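Local coordinates for macrophage migration inhibitory factor (Oncomelania hupensis, PDB 6LR3), which belongs to the macrophage migration inhibitory factor family, small alpha/beta proteins that assemble as trimers around their beta sheets, at residues B[3-8]-B[59-64]. Numbering follows the deposited sequence.
Sequences VITVNT and FATVEC
Three hydrogen-bonded pairs, Val3 with Glu63, Thr5 with Thr61 and Asn7 with Phe59, join strands 3-8 and 59-64 in an antiparallel ladder; the segment axes run 173° apart in direction and approach to 4.6 Å. Each pair is closed by two backbone bonds, among them Glu63 N to Val3 O at 2.8 Å. At the Asn7 end, Phe59 O takes a second donor: Asn7 ND2 lies 3.0 Å from Phe59 O, above the carbonyl plane, while Asn7 N comes from the opposite face. With CG beside its backbone N (chi1 -55°), Asn7 brings its amide back over this carbonyl; Asn7 and Phe59 run side by side, amide and ring planes 17° apart, with Asn7 ND2 3.8 Å from Phe59 CD2.

On the same face, a water links both strands. Its oxygen lies within hydrogen-bonding range of Val3 O, Glu63 OE1 (2.6 Å) and the hydroxyls of Thr5 and Thr61. Thr61 OG1 sits between its backbone N and carbonyl carbon, turned toward Thr5, whose CB is 3.3 Å from Thr61 OG1. Across the other face, Ile4 CD1 reaches to the methyls of Val62, at 3.8 Å from Val62 CG1; Val6 CG2 stays 4.4 Å from Ala60 CB.

Second-shell partners hold the polar ends: NH1 of Arg43 in the same chain hydrogen-bonds Asn7 OD1, and Glu63 OE2 forms a salt bridge with Arg98 of the third subunit. Phe59 of that subunit packs on Val3 and Glu63, placing this face at the subunit interface of the trimer. The Ile4, Val6, Ala60 and Val62 face is covered by helices 19-31 and 70-88, and the two strands form the centre of the mixed sheet: 39-43 runs parallel to 3-8 on one side, 95-101 parallel to 58-64 on the other.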
ATOM      1  N   VAL B   3       8.814  -4.409   5.833  1.00 13.04           N
ATOM      2  CA  VAL B   3       7.645  -3.600   6.245  1.00 13.13           C
ATOM      3  C   VAL B   3       6.494  -4.575   6.467  1.00 12.59           C
ATOM      4  O   VAL B   3       6.099  -5.263   5.523  1.00 14.01           O
ATOM      5  CB  VAL B   3       7.272  -2.496   5.247  1.00 12.86           C
ATOM      6  CG1 VAL B   3       6.065  -1.730   5.743  1.00 13.63           C
ATOM      7  CG2 VAL B   3       8.430  -1.573   4.942  1.00 13.57           C
ATOM      8  N   ILE B   4       5.930  -4.569   7.659  1.00 13.47           N
ATOM      9  CA  ILE B   4       4.676  -5.287   7.963  1.00 13.10           C
ATOM     10  C   ILE B   4       3.576  -4.248   8.045  1.00 13.65           C
ATOM     11  O   ILE B   4       3.652  -3.383   8.907  1.00 13.88           O
ATOM     12  CB  ILE B   4       4.760  -6.062   9.292  1.00 16.04           C
ATOM     13  CG1 ILE B   4       6.093  -6.781   9.511  1.00 16.67           C
ATOM     14  CG2 ILE B   4       3.562  -7.026   9.371  1.00 15.56           C
ATOM     15  CD1 ILE B   4       6.497  -7.705   8.384  1.00 18.40           C
ATOM     16  N   THR B   5       2.597  -4.340   7.178  1.00 13.04           N
ATOM     17  CA  THR B   5       1.438  -3.424   7.142  1.00 12.99           C
ATOM     18  C   THR B   5       0.222  -4.215   7.574  1.00 13.52           C
ATOM     19  O   THR B   5      -0.032  -5.281   7.010  1.00 13.66           O
ATOM     20  CB  THR B   5       1.270  -2.803   5.757  1.00 13.88           C
ATOM     21  OG1 THR B   5       2.525  -2.190   5.404  1.00 14.75           O
ATOM     22  CG2 THR B   5       0.135  -1.804   5.743  1.00 15.44           C
ATOM     23  N   VAL B   6      -0.473  -3.732   8.585  1.00 13.18           N
ATOM     24  CA  VAL B   6      -1.678  -4.410   9.117  1.00 12.85           C
ATOM     25  C   VAL B   6      -2.865  -3.481   8.886  1.00 12.60           C
ATOM     26  O   VAL B   6      -2.887  -2.406   9.487  1.00 14.12           O
ATOM     27  CB  VAL B   6      -1.512  -4.772  10.591  1.00 13.58           C
ATOM     28  CG1 VAL B   6      -2.755  -5.410  11.145  1.00 13.57           C
ATOM     29  CG2 VAL B   6      -0.326  -5.710  10.784  1.00 14.73           C
ATOM     30  N   ASN B   7      -3.778  -3.888   8.009  1.00 11.58           N
ATOM     31  CA  ASN B   7      -5.030  -3.141   7.741  1.00 12.15           C
ATOM     32  C   ASN B   7      -6.152  -3.885   8.468  1.00 12.90           C
ATOM     33  O   ASN B   7      -6.474  -5.009   8.092  1.00 13.41           O
ATOM     34  CB  ASN B   7      -5.329  -3.048   6.250  1.00 13.02           C
ATOM     35  CG  ASN B   7      -4.176  -2.444   5.488  1.00 14.33           C
ATOM     36  OD1 ASN B   7      -3.965  -1.221   5.550  1.00 14.68           O
ATOM     37  ND2 ASN B   7      -3.386  -3.283   4.812  1.00 14.71           N
ATOM     38  N   THR B   8      -6.716  -3.292   9.509  1.00 13.07           N
ATOM     39  CA  THR B   8      -7.784  -3.966  10.279  1.00 13.08           C
ATOM     40  C   THR B   8      -8.873  -2.972  10.632  1.00 13.59           C
ATOM     41  O   THR B   8      -8.573  -1.807  10.891  1.00 12.64           O
ATOM     42  CB  THR B   8      -7.210  -4.659  11.521  1.00 13.99           C
ATOM     43  OG1 THR B   8      -8.298  -5.384  12.120  1.00 13.17           O
ATOM     44  CG2 THR B   8      -6.582  -3.671  12.506  1.00 13.26           C
ATOM     45  N   PHE B  59      -6.367  -7.523   6.602  1.00 12.13           N
ATOM     46  CA  PHE B  59      -5.517  -7.721   5.419  1.00 12.85           C
ATOM     47  C   PHE B  59      -4.158  -7.168   5.781  1.00 12.76           C
ATOM     48  O   PHE B  59      -4.041  -5.972   6.076  1.00 13.01           O
ATOM     49  CB  PHE B  59      -6.083  -7.034   4.178  1.00 13.05           C
ATOM     50  CG  PHE B  59      -5.130  -7.119   3.021  1.00 13.61           C
ATOM     51  CD1 PHE B  59      -4.705  -8.347   2.571  1.00 14.06           C
ATOM     52  CD2 PHE B  59      -4.653  -5.982   2.386  1.00 14.53           C
ATOM     53  CE1 PHE B  59      -3.803  -8.456   1.529  1.00 14.40           C
ATOM     54  CE2 PHE B  59      -3.759  -6.083   1.333  1.00 14.52           C
ATOM     55  CZ  PHE B  59      -3.338  -7.329   0.903  1.00 15.75           C
ATOM     56  N   ALA B  60      -3.143  -8.024   5.775  1.00 13.07           N
ATOM     57  CA  ALA B  60      -1.783  -7.599   6.137  1.00 13.04           C
ATOM     58  C   ALA B  60      -0.849  -7.862   4.958  1.00 12.70           C
ATOM     59  O   ALA B  60      -1.140  -8.773   4.156  1.00 13.40           O
ATOM     60  CB  ALA B  60      -1.317  -8.299   7.381  1.00 13.02           C
ATOM     61  N   THR B  61       0.232  -7.106   4.885  1.00 12.23           N
ATOM     62  CA  THR B  61       1.272  -7.311   3.869  1.00 12.58           C
ATOM     63  C   THR B  61       2.634  -7.386   4.564  1.00 13.67           C
ATOM     64  O   THR B  61       2.883  -6.699   5.561  1.00 12.41           O
ATOM     65  CB  THR B  61       1.221  -6.268   2.752  1.00 14.65           C
ATOM     66  OG1 THR B  61       1.546  -4.984   3.271  1.00 15.10           O
ATOM     67  CG2 THR B  61      -0.134  -6.213   2.077  1.00 14.36           C
ATOM     68  N   VAL B  62       3.505  -8.179   3.966  1.00 14.32           N
ATOM     69  CA  VAL B  62       4.896  -8.362   4.404  1.00 14.95           C
ATOM     70  C   VAL B  62       5.788  -8.060   3.218  1.00 14.45           C
ATOM     71  O   VAL B  62       5.763  -8.807   2.280  1.00 16.79           O
ATOM     72  CB  VAL B  62       5.132  -9.780   4.933  1.00 14.25           C
ATOM     73  CG1 VAL B  62       6.583  -9.971   5.330  1.00 14.02           C
ATOM     74  CG2 VAL B  62       4.175 -10.095   6.087  1.00 13.82           C
ATOM     75  N   GLU B  63       6.445  -6.910   3.238  1.00 13.65           N
ATOM     76  CA  GLU B  63       7.410  -6.482   2.206  1.00 14.09           C
ATOM     77  C   GLU B  63       8.800  -6.839   2.725  1.00 14.92           C
ATOM     78  O   GLU B  63       9.161  -6.419   3.827  1.00 14.36           O
ATOM     79  CB  GLU B  63       7.270  -5.002   1.904  1.00 14.42           C
ATOM     80  CG  GLU B  63       5.962  -4.637   1.217  1.00 16.61           C
ATOM     81  CD  GLU B  63       5.676  -3.143   1.197  1.00 18.13           C
ATOM     82  OE1 GLU B  63       5.085  -2.668   2.176  1.00 18.78           O
ATOM     83  OE2 GLU B  63       6.114  -2.453   0.226  1.00 20.79           O
ATOM     84  N   CYS B  64       9.558  -7.597   1.960  1.00 14.18           N
ATOM     85  CA  CYS B  64      10.894  -8.046   2.403  1.00 15.67           C
ATOM     86  C   CYS B  64      11.797  -8.259   1.194  1.00 15.87           C
ATOM     87  O   CYS B  64      11.321  -8.765   0.177  1.00 14.43           O
ATOM     88  CB  CYS B  64      10.784  -9.321   3.222  1.00 15.93           C
ATOM     89  SG  CYS B  64      12.317  -9.735   4.097  1.00 16.51           S
TER
HETATM   90  O   HOH W   1       3.956  -4.153   4.011  1.00 13.02           O